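Local coordinates for Baccell_00875 (Bacteroides cellulosilyticus DSM 14838, PDB 5NO8), which probably acts as a polysaccharide lyase that cleaves the bond between L-rhamnose and glucuronic acid, removing the rhamnose caps of complex arabinogalactan proteins, at residues R249-L252 / L253-G256; A455-Y458 / F459-K463; T465-K468 / Q469-T472; R570-P573 / V574-F578; T618-V621 / Y622-A626. All blocks are in the same frame, centred on the assembly; numbering follows the deposited sequence.

Contact 1: residues R249-L252 / L253-G256; sequences RHKL and LEKG
L253 meets the preceding turn through both backbone and side chain: its N donates to R249 O at 3.1 Å, and its CG lies 3.4 Å from the same R249 O. The branched end continues toward L259 of the neighbouring strand 259-262, which L252 touches as well. At E254 the backbone N bonds to H250 O, while the side chain climbs over the imidazole. E254 CG sits above one ring face, offset toward the rim, a CH-pi contact 4.1 Å from the H250 centroid. The carboxylate, turned 52° from the ring, brings E254 OE2 within 2.7 Å of H250 NE2. With chi1 at -177°, H250 swings its ring forward along the helix, beside this i+4 neighbour. Here helix 245-254 runs out, closed by a Schellman motif. K255 N donates to K251 O at 2.9 Å and more weakly to L252 O; K255 CG lies 3.3 Å from K251 O, and K255 NZ forms a salt bridge with D122. G256 takes positive phi (94°), its N bonded to L253 O at 3.0 Å and 3.4 Å from L252 O.

Contact 2: residues A455-Y458 / F459-K463; sequences AELY and FQMYK
E456 and Q460 extend alongside each other in a common direction on one face of helix 448-465, in the i to i+4 relation of consecutive helical turns. Q460 NE2 donates to E456 OE2 at 2.8 Å with an N-H...O angle of 160°. The acceptor lies only 5° out of the Q460 amide plane, whereas the donor approaches the anti side of E456 OE2, 27° out of the carboxylate plane. Both chains bend at chi2, and the first torsion of E456 keeps CG close to its own carbonyl carbon, which turns the carboxylate along the helix toward Q460. A bound glycerol, likely carried over from crystallisation, also bonds to E456 OE2, giving that oxygen a second partner. L498 of helix 496-505 touches both residues, and from helix 396-409 V400 touches E456 and V403 touches Q460.

L457 and M461 form a second parallel pair, apolar this time: L457 CD1 touches M461 CG at 4.1 Å, on the side turned toward helix 412-429. The F459 ring instead lies beside the preceding turn. Its CD2 is 3.1 Å from A455 O, the carbonyl that also accepts from F459 N, and A455 CB meets F459 CE2 at 4.2 Å. Beneath these side chains the backbone bonds continue regularly, M461 N to L457 O being the shortest at 2.8 Å. Y458 sends its hydroxyl to Q430, outside this helix. On the Q460 side, the aliphatic part of the amide chain also packs against backbone, with Q460 CG 3.1 Å from E456 O.

Contact 3: residues T465-K468 / Q469-T472; sequences TGDK and QFVT
F470 N bonds to D467 O at 3.1 Å and T472 N to K468 O at 3.2 Å as the chain, extended at D467, enters a new helix. Neither end of the turn is held by backbone alone. D467 OD1 accepts from Q469 N at 3.0 Å, the donor lying above the carboxylate plane, 47° out of it. A chi1 of -174° projects the D467 carboxylate forward to the first turn of this helix. The aspartate and Q469 side chains keep each other company in one direction, their flat groups nearly perpendicular at 80°, while Q469 NE2 turns onward to D473.

The segments form a short loop joining two consecutive helices, 448-465 and 469-485, with an N-terminal capping bond from D467 and an ST turn at the end of helix 448-465, where G466 takes positive phi. In the ST turn, T465 OG1 accepts from D467 N; the same hydroxyl also bonds to M461 O. The F470 ring lies across the bend. The T465 side chain runs roughly perpendicular to that of F470, with T465 OG1 3.3 Å from F470 CD2, and D467 CB reaches the same F470 CD2 at 3.8 Å. D467 O lies near the ring plane at an edge. The ring packs against M461 and Y462 of helix 448-465 and A422 of helix 412-429. V471, one residue further on, packs against F459 and Y462, its CB being 3.4 Å from K468 O.

Contact 4: residues R570-P573 / V574-F578; sequences RQMP and VLEAF
M572 curls its thioether chain forward against the E576 carboxylate, the terminal CE lying 3.6 Å from E576 OE2. The two chains meet at a slant. M572 turns at both chi2 and chi3 (-73° each), which brings the methyl to the carboxylate, whereas E576 stays extended beyond CG. E576 CG packs 3.3 Å from M572 O, the carbonyl to which E576 N donates at 2.9 Å.

These residues belong to the last turns of helix 562-576. A kink is set at P573, whose ring N has no hydrogen to give the turn before. The following turn is sound: L575 N bonds to Q571 O at 3.1 Å, but A577 N reaches P573 O only weakly. V574 CB lies 3.4 Å from Q571 O, and its side chain packs on L531 and Y540. L575 and M572 turn toward helix 615-629, where they touch V621.

E576 finds its polar partners on helix 632-644, a salt bridge with R637 and a hydrogen bond from its OE2 to Y634, while Q571 bonds to Y533 through OE1 and to E567 of its own helix through NE2. The E576 carboxylate therefore has an apolar methyl on one of its oxygens and a cationic partner for the other, a setting likely to keep E576 ionised despite its partly covered position at the helix end.

Contact 5: residues T618-V621 / Y622-A626; sequences TGAV and YYYYA
V621 O accepts from Y625 N at 2.8 Å, the shortest of four successive i to i+4 bonds that run through this part of helix 615-629. T618 O takes the equivalent bond from Y622 N at 2.9 Å, and also lies over one face of the Y622 ring, 3.3 Å above its plane and offset toward the rim.

The threonine methyl joins that same ring. T618 CG2 makes a CH-pi contact 3.8 Å from the Y622 centroid, 25° off the normal, with Y622 CZ nearest at 3.5 Å. The first torsion of Y622 (chi1 -69°) carries its ring back along the helix to lie beside this methyl. T618 OG1 bonds instead to Q542 of helix 542-559.

The Y624 ring lies against A620, with Y624 CD2 3.2 Å from A620 O and Y624 CE2 4.4 Å from A620 CB. Y624 also has the CD2 atom of Y623 over one ring face. Its hydroxyl bonds to a bound glycerol.

Y634 of the following helix meets Y622 and Y625 edge-to-face, while L689 covers A620, Y623 and Y624. Y622 and Y624 are thus held through ring contacts with the T618 methyl, A620 and backbone carbonyls, while the Y624 hydroxyl has a polar partner at the ring's far end.

Overall arrangement
Along the chain the contacts come in the order 1, 2, 3, 4, 5. Contact 1 lies on helix 245-254 among the beta-sheets of the N-terminal half, whereas the other four sit in the helical C-terminal part. Contacts 2 and 3 are 8 Å apart between centres and touch, joining consecutive helices 448-465 and 469-485. Contacts 4 and 5, 12 Å apart between centres, bring helices 562-576 and 615-629 together. Contact 1 lies 58 Å from contact 3 between centres, on the opposite side of the chain's centre, but only about 9 Å from contact 4 at nearest atoms, placing contact 4 nearer the boundary. Contacts 2 to 5 thus report on the helical part, contact 1 on the beta-rich part.

Contact 1: residues R249-L252 / L253-G256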
# COMPACT_ATOMS: atom_id res chain seq x y z
N ARG A 249 10.25 -3.34 17.42
CA ARG A 249 10.73 -2.01 17.82
C ARG A 249 11.71 -2.03 18.97
O ARG A 249 12.74 -1.33 18.95
CB ARG A 249 9.55 -1.09 18.16
CG ARG A 249 8.82 -0.58 16.93
CD ARG A 249 7.78 0.47 17.26
NE ARG A 249 6.61 -0.11 17.89
CZ ARG A 249 5.48 -0.46 17.27
NH1 ARG A 249 5.29 -0.35 15.96
NH2 ARG A 249 4.49 -0.97 17.99
N HIS A 250 11.42 -2.87 19.96
CA HIS A 250 12.31 -3.03 21.10
C HIS A 250 13.68 -3.52 20.67
O HIS A 250 14.71 -2.97 21.07
CB HIS A 250 11.68 -4.01 22.12
CG HIS A 250 12.50 -4.19 23.37
ND1 HIS A 250 12.68 -3.19 24.29
CD2 HIS A 250 13.22 -5.25 23.82
CE1 HIS A 250 13.47 -3.62 25.27
NE2 HIS A 250 13.81 -4.86 25.00
N LYS A 251 13.69 -4.55 19.84
CA LYS A 251 14.93 -5.15 19.34
C LYS A 251 15.71 -4.18 18.44
O LYS A 251 16.95 -4.11 18.53
CB LYS A 251 14.61 -6.43 18.60
CG LYS A 251 14.23 -7.56 19.55
CD LYS A 251 13.81 -8.79 18.74
CE LYS A 251 13.28 -9.93 19.59
NZ LYS A 251 14.38 -10.63 20.26
N LEU A 252 14.99 -3.43 17.62
CA LEU A 252 15.65 -2.37 16.81
C LEU A 252 16.41 -1.37 17.70
O LEU A 252 17.59 -1.04 17.43
CB LEU A 252 14.64 -1.71 15.88
CG LEU A 252 15.11 -0.52 15.02
CD1 LEU A 252 14.26 -0.42 13.76
CD2 LEU A 252 15.09 0.78 15.78
N LEU A 253 15.78 -0.93 18.77
CA LEU A 253 16.42 -0.02 19.73
C LEU A 253 17.58 -0.71 20.48
O LEU A 253 18.62 -0.09 20.70
CB LEU A 253 15.41 0.55 20.71
CG LEU A 253 14.31 1.43 20.12
CD1 LEU A 253 13.25 1.76 21.17
CD2 LEU A 253 14.90 2.71 19.55
N GLU A 254 17.39 -1.98 20.84
CA GLU A 254 18.46 -2.75 21.50
C GLU A 254 19.68 -2.87 20.65
O GLU A 254 20.80 -2.85 21.16
CB GLU A 254 18.01 -4.15 21.88
CG GLU A 254 16.97 -4.17 22.98
CD GLU A 254 16.60 -5.57 23.44
OE1 GLU A 254 16.56 -6.50 22.59
OE2 GLU A 254 16.36 -5.71 24.67
N LYS A 255 19.47 -2.96 19.34
CA LYS A 255 20.55 -3.09 18.38
C LYS A 255 21.20 -1.74 18.06
O LYS A 255 22.10 -1.68 17.24
CB LYS A 255 20.05 -3.82 17.12
CG LYS A 255 19.83 -5.30 17.43
CD LYS A 255 19.12 -6.08 16.36
CE LYS A 255 18.68 -7.44 16.91
NZ LYS A 255 19.84 -8.29 17.24
N GLY A 256 20.74 -0.66 18.70
CA GLY A 256 21.39 0.64 18.61
C GLY A 256 20.85 1.59 17.55
O GLY A 256 21.41 2.66 17.34

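Contact 2: residues A455-Y458 / F459-K463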
# COMPACT_ATOMS: atom_id res chain seq x y z
N ALA A 455 -25.22 0.10 -6.49
CA ALA A 455 -26.20 0.13 -5.41
C ALA A 455 -25.91 1.22 -4.39
O ALA A 455 -26.83 1.92 -3.94
CB ALA A 455 -26.24 -1.20 -4.70
N GLU A 456 -24.65 1.37 -4.03
CA GLU A 456 -24.25 2.45 -3.15
C GLU A 456 -24.70 3.76 -3.75
O GLU A 456 -25.33 4.55 -3.06
CB GLU A 456 -22.74 2.47 -2.91
CG GLU A 456 -22.25 3.74 -2.21
CD GLU A 456 -21.72 3.58 -0.80
OE1 GLU A 456 -21.34 2.46 -0.37
OE2 GLU A 456 -21.65 4.63 -0.10
N LEU A 457 -24.40 3.99 -5.02
CA LEU A 457 -24.79 5.24 -5.66
C LEU A 457 -26.29 5.48 -5.50
O LEU A 457 -26.72 6.57 -5.09
CB LEU A 457 -24.40 5.30 -7.13
CG LEU A 457 -24.90 6.52 -7.90
CD1 LEU A 457 -24.21 7.81 -7.43
CD2 LEU A 457 -24.77 6.39 -9.38
N TYR A 458 -27.09 4.45 -5.80
CA TYR A 458 -28.55 4.63 -5.74
C TYR A 458 -29.05 4.93 -4.34
O TYR A 458 -29.84 5.86 -4.17
CB TYR A 458 -29.29 3.41 -6.36
CG TYR A 458 -29.10 3.17 -7.84
CD1 TYR A 458 -28.77 4.18 -8.72
CD2 TYR A 458 -29.29 1.89 -8.37
CE1 TYR A 458 -28.61 3.93 -10.08
CE2 TYR A 458 -29.15 1.64 -9.72
CZ TYR A 458 -28.82 2.64 -10.57
OH TYR A 458 -28.66 2.39 -11.90
N PHE A 459 -28.57 4.22 -3.33
CA PHE A 459 -28.99 4.51 -1.97
C PHE A 459 -28.57 5.93 -1.53
O PHE A 459 -29.34 6.63 -0.87
CB PHE A 459 -28.46 3.49 -0.98
CG PHE A 459 -29.01 2.09 -1.16
CD1 PHE A 459 -30.38 1.84 -1.18
CD2 PHE A 459 -28.13 1.00 -1.23
CE1 PHE A 459 -30.86 0.54 -1.31
CE2 PHE A 459 -28.60 -0.29 -1.37
CZ PHE A 459 -29.98 -0.52 -1.39
N GLN A 460 -27.38 6.36 -1.95
CA GLN A 460 -26.95 7.74 -1.67
C GLN A 460 -27.85 8.76 -2.38
O GLN A 460 -28.18 9.81 -1.81
CB GLN A 460 -25.50 7.95 -2.11
CG GLN A 460 -24.48 7.08 -1.39
CD GLN A 460 -24.17 7.53 0.02
OE1 GLN A 460 -24.82 8.43 0.56
NE2 GLN A 460 -23.19 6.87 0.64
N MET A 461 -28.21 8.48 -3.63
CA MET A 461 -29.12 9.34 -4.41
C MET A 461 -30.52 9.47 -3.79
O MET A 461 -31.17 10.51 -3.99
CB MET A 461 -29.23 8.90 -5.86
CG MET A 461 -28.00 9.16 -6.72
SD MET A 461 -27.59 10.89 -6.87
CE MET A 461 -28.93 11.59 -7.86
N TYR A 462 -30.98 8.49 -3.02
CA TYR A 462 -32.18 8.67 -2.20
C TYR A 462 -32.00 9.79 -1.20
O TYR A 462 -32.88 10.63 -1.04
CB TYR A 462 -32.56 7.38 -1.47
CG TYR A 462 -33.62 7.51 -0.40
CD1 TYR A 462 -34.93 7.91 -0.71
CD2 TYR A 462 -33.33 7.18 0.91
CE1 TYR A 462 -35.90 7.99 0.28
CE2 TYR A 462 -34.29 7.26 1.91
CZ TYR A 462 -35.57 7.66 1.59
OH TYR A 462 -36.48 7.73 2.62
N LYS A 463 -30.84 9.82 -0.55
CA LYS A 463 -30.53 10.88 0.43
C LYS A 463 -30.49 12.26 -0.23
O LYS A 463 -30.84 13.23 0.41
CB LYS A 463 -29.22 10.59 1.18
CG LYS A 463 -29.19 9.26 1.93
CD LYS A 463 -27.87 9.02 2.64
CE LYS A 463 -27.78 9.72 3.97
NZ LYS A 463 -26.49 9.46 4.64

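Contact 3: residues T465-K468 / Q469-T472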
# COMPACT_ATOMS: atom_id res chain seq x y z
N THR A 465 -32.28 13.17 -3.04
CA THR A 465 -33.52 13.51 -3.74
C THR A 465 -34.80 13.24 -2.96
O THR A 465 -35.83 13.79 -3.33
CB THR A 465 -33.65 12.72 -5.05
OG1 THR A 465 -33.65 11.31 -4.77
CG2 THR A 465 -32.53 13.05 -6.00
N GLY A 466 -34.76 12.39 -1.94
CA GLY A 466 -35.97 11.86 -1.29
C GLY A 466 -36.81 10.92 -2.17
O GLY A 466 -37.89 10.50 -1.76
N ASP A 467 -36.31 10.56 -3.36
CA ASP A 467 -37.05 9.76 -4.33
C ASP A 467 -36.91 8.27 -4.00
O ASP A 467 -35.84 7.67 -4.20
CB ASP A 467 -36.56 10.03 -5.75
CG ASP A 467 -37.40 9.33 -6.81
OD1 ASP A 467 -38.21 8.46 -6.47
OD2 ASP A 467 -37.23 9.64 -8.00
N LYS A 468 -38.01 7.67 -3.54
CA LYS A 468 -38.00 6.27 -3.12
C LYS A 468 -37.62 5.26 -4.20
O LYS A 468 -37.18 4.16 -3.88
CB LYS A 468 -39.32 5.86 -2.45
CG LYS A 468 -39.53 6.48 -1.08
CD LYS A 468 -40.88 6.09 -0.50
CE LYS A 468 -41.09 6.74 0.84
NZ LYS A 468 -42.32 6.25 1.49
N GLN A 469 -37.76 5.63 -5.47
CA GLN A 469 -37.35 4.76 -6.58
C GLN A 469 -35.85 4.42 -6.55
O GLN A 469 -35.45 3.34 -6.94
CB GLN A 469 -37.73 5.38 -7.94
CG GLN A 469 -37.46 4.51 -9.17
CD GLN A 469 -38.27 3.20 -9.17
OE1 GLN A 469 -39.47 3.21 -8.89
NE2 GLN A 469 -37.61 2.08 -9.51
N PHE A 470 -35.01 5.35 -6.09
CA PHE A 470 -33.59 5.03 -5.88
C PHE A 470 -33.33 3.89 -4.89
O PHE A 470 -32.41 3.09 -5.08
CB PHE A 470 -32.83 6.29 -5.43
CG PHE A 470 -32.58 7.25 -6.53
CD1 PHE A 470 -31.76 6.91 -7.58
CD2 PHE A 470 -33.14 8.53 -6.51
CE1 PHE A 470 -31.51 7.79 -8.60
CE2 PHE A 470 -32.89 9.40 -7.55
CZ PHE A 470 -32.08 9.03 -8.60
N VAL A 471 -34.13 3.80 -3.85
CA VAL A 471 -33.99 2.77 -2.86
C VAL A 471 -34.41 1.42 -3.48
O VAL A 471 -33.78 0.38 -3.23
CB VAL A 471 -34.85 3.06 -1.62
CG1 VAL A 471 -34.66 1.99 -0.56
CG2 VAL A 471 -34.52 4.44 -1.05
N THR A 472 -35.48 1.45 -4.28
CA THR A 472 -35.90 0.27 -5.04
C THR A 472 -34.78 -0.21 -5.98
O THR A 472 -34.45 -1.39 -5.98
CB THR A 472 -37.22 0.54 -5.81
OG1 THR A 472 -38.25 0.78 -4.86
CG2 THR A 472 -37.60 -0.63 -6.73

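Contact 4: residues R570-P573 / V574-F578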
# COMPACT_ATOMS: atom_id res chain seq x y z
N ARG A 570 -11.23 -11.99 15.09
CA ARG A 570 -10.31 -13.02 14.59
C ARG A 570 -9.51 -12.54 13.36
O ARG A 570 -8.34 -12.86 13.24
CB ARG A 570 -11.04 -14.34 14.24
CG ARG A 570 -11.28 -15.24 15.46
CD ARG A 570 -11.75 -16.65 15.04
NE ARG A 570 -13.10 -16.62 14.48
CZ ARG A 570 -14.24 -16.61 15.18
NH1 ARG A 570 -14.22 -16.64 16.52
NH2 ARG A 570 -15.41 -16.56 14.54
N GLN A 571 -10.17 -11.80 12.47
CA GLN A 571 -9.55 -11.38 11.21
C GLN A 571 -8.73 -10.09 11.31
O GLN A 571 -7.88 -9.85 10.45
CB GLN A 571 -10.58 -11.28 10.11
CG GLN A 571 -11.18 -12.63 9.72
CD GLN A 571 -11.93 -12.62 8.40
OE1 GLN A 571 -11.62 -11.81 7.51
NE2 GLN A 571 -12.91 -13.52 8.26
N MET A 572 -8.95 -9.29 12.35
CA MET A 572 -8.27 -7.97 12.44
C MET A 572 -6.75 -8.06 12.35
O MET A 572 -6.18 -7.28 11.62
CB MET A 572 -8.67 -7.20 13.70
CG MET A 572 -10.03 -6.56 13.59
SD MET A 572 -10.05 -5.12 12.49
CE MET A 572 -9.19 -3.96 13.53
N PRO A 573 -6.10 -9.01 13.07
CA PRO A 573 -4.62 -9.10 12.99
C PRO A 573 -4.10 -9.45 11.60
O PRO A 573 -3.01 -8.99 11.20
CB PRO A 573 -4.27 -10.20 14.00
CG PRO A 573 -5.45 -10.27 14.91
CD PRO A 573 -6.62 -10.03 14.01
N VAL A 574 -4.86 -10.23 10.85
CA VAL A 574 -4.56 -10.56 9.48
C VAL A 574 -4.65 -9.31 8.58
O VAL A 574 -3.79 -9.08 7.71
CB VAL A 574 -5.44 -11.75 9.01
CG1 VAL A 574 -5.32 -11.99 7.54
CG2 VAL A 574 -5.05 -13.00 9.79
N LEU A 575 -5.65 -8.45 8.83
CA LEU A 575 -5.74 -7.20 8.09
C LEU A 575 -4.63 -6.22 8.46
O LEU A 575 -4.06 -5.54 7.58
CB LEU A 575 -7.09 -6.52 8.34
CG LEU A 575 -7.28 -5.19 7.61
CD1 LEU A 575 -7.14 -5.39 6.13
CD2 LEU A 575 -8.65 -4.61 7.90
N GLU A 576 -4.33 -6.14 9.74
CA GLU A 576 -3.31 -5.22 10.23
C GLU A 576 -1.92 -5.57 9.75
O GLU A 576 -1.06 -4.69 9.64
CB GLU A 576 -3.33 -5.08 11.75
CG GLU A 576 -4.62 -4.43 12.24
CD GLU A 576 -4.63 -4.13 13.71
OE1 GLU A 576 -3.57 -3.72 14.25
OE2 GLU A 576 -5.70 -4.27 14.34
N ALA A 577 -1.69 -6.84 9.43
CA ALA A 577 -0.38 -7.29 8.95
C ALA A 577 0.03 -6.69 7.59
O ALA A 577 1.23 -6.59 7.28
CB ALA A 577 -0.33 -8.81 8.90
N PHE A 578 -0.95 -6.26 6.80
CA PHE A 578 -0.69 -5.61 5.52
C PHE A 578 -0.04 -4.23 5.64
O PHE A 578 0.44 -3.70 4.63
CB PHE A 578 -2.00 -5.43 4.74
CG PHE A 578 -2.56 -6.69 4.14
CD1 PHE A 578 -2.17 -7.09 2.87
CD2 PHE A 578 -3.51 -7.43 4.82
CE1 PHE A 578 -2.73 -8.23 2.30
CE2 PHE A 578 -4.09 -8.58 4.24
CZ PHE A 578 -3.66 -8.99 3.00

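Contact 5: residues T618-V621 / Y622-A626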
# COMPACT_ATOMS: atom_id res chain seq x y z
N THR A 618 -9.20 -0.29 4.79
CA THR A 618 -8.73 -0.57 6.13
C THR A 618 -9.11 0.55 7.11
O THR A 618 -9.50 0.27 8.23
CB THR A 618 -7.22 -0.83 6.13
OG1 THR A 618 -6.97 -1.99 5.33
CG2 THR A 618 -6.67 -1.08 7.53
N GLY A 619 -9.03 1.80 6.66
CA GLY A 619 -9.56 2.92 7.43
C GLY A 619 -11.04 2.73 7.75
O GLY A 619 -11.43 2.94 8.87
N ALA A 620 -11.83 2.36 6.75
CA ALA A 620 -13.25 2.09 6.98
C ALA A 620 -13.45 1.01 8.04
O ALA A 620 -14.25 1.16 8.96
CB ALA A 620 -13.95 1.71 5.71
N VAL A 621 -12.68 -0.08 7.93
CA VAL A 621 -12.71 -1.15 8.90
C VAL A 621 -12.41 -0.66 10.30
O VAL A 621 -13.11 -1.05 11.25
CB VAL A 621 -11.73 -2.29 8.53
CG1 VAL A 621 -11.56 -3.27 9.70
CG2 VAL A 621 -12.20 -3.00 7.27
N TYR A 622 -11.36 0.15 10.46
CA TYR A 622 -10.98 0.67 11.75
C TYR A 622 -12.07 1.56 12.33
O TYR A 622 -12.33 1.50 13.53
CB TYR A 622 -9.68 1.47 11.69
CG TYR A 622 -8.42 0.69 11.40
CD1 TYR A 622 -8.39 -0.72 11.46
CD2 TYR A 622 -7.24 1.36 11.07
CE1 TYR A 622 -7.22 -1.41 11.22
CE2 TYR A 622 -6.08 0.65 10.82
CZ TYR A 622 -6.07 -0.72 10.92
OH TYR A 622 -4.92 -1.43 10.64
N TYR A 623 -12.70 2.36 11.47
CA TYR A 623 -13.86 3.20 11.84
C TYR A 623 -15.02 2.34 12.36
O TYR A 623 -15.56 2.59 13.46
CB TYR A 623 -14.26 4.06 10.64
CG TYR A 623 -15.66 4.61 10.65
CD1 TYR A 623 -15.97 5.77 11.36
CD2 TYR A 623 -16.67 4.00 9.92
CE1 TYR A 623 -17.27 6.28 11.36
CE2 TYR A 623 -17.95 4.49 9.91
CZ TYR A 623 -18.25 5.61 10.64
OH TYR A 623 -19.54 6.07 10.61
N TYR A 624 -15.38 1.31 11.61
CA TYR A 624 -16.47 0.42 12.06
C TYR A 624 -16.09 -0.35 13.31
O TYR A 624 -16.92 -0.55 14.20
CB TYR A 624 -16.89 -0.56 10.97
CG TYR A 624 -17.58 0.03 9.78
CD1 TYR A 624 -18.76 0.76 9.92
CD2 TYR A 624 -17.09 -0.16 8.49
CE1 TYR A 624 -19.41 1.29 8.83
CE2 TYR A 624 -17.74 0.36 7.40
CZ TYR A 624 -18.90 1.11 7.58
OH TYR A 624 -19.54 1.62 6.51
N TYR A 625 -14.83 -0.80 13.41
CA TYR A 625 -14.38 -1.54 14.57
C TYR A 625 -14.48 -0.67 15.84
O TYR A 625 -14.86 -1.18 16.91
CB TYR A 625 -12.96 -2.06 14.35
CG TYR A 625 -12.42 -2.84 15.50
CD1 TYR A 625 -12.72 -4.19 15.64
CD2 TYR A 625 -11.64 -2.24 16.47
CE1 TYR A 625 -12.23 -4.92 16.71
CE2 TYR A 625 -11.15 -2.95 17.55
CZ TYR A 625 -11.44 -4.30 17.66
OH TYR A 625 -10.95 -5.01 18.74
N ALA A 626 -14.14 0.62 15.74
CA ALA A 626 -14.29 1.54 16.86
C ALA A 626 -15.77 1.71 17.28
O ALA A 626 -16.05 1.82 18.47
CB ALA A 626 -13.66 2.90 16.57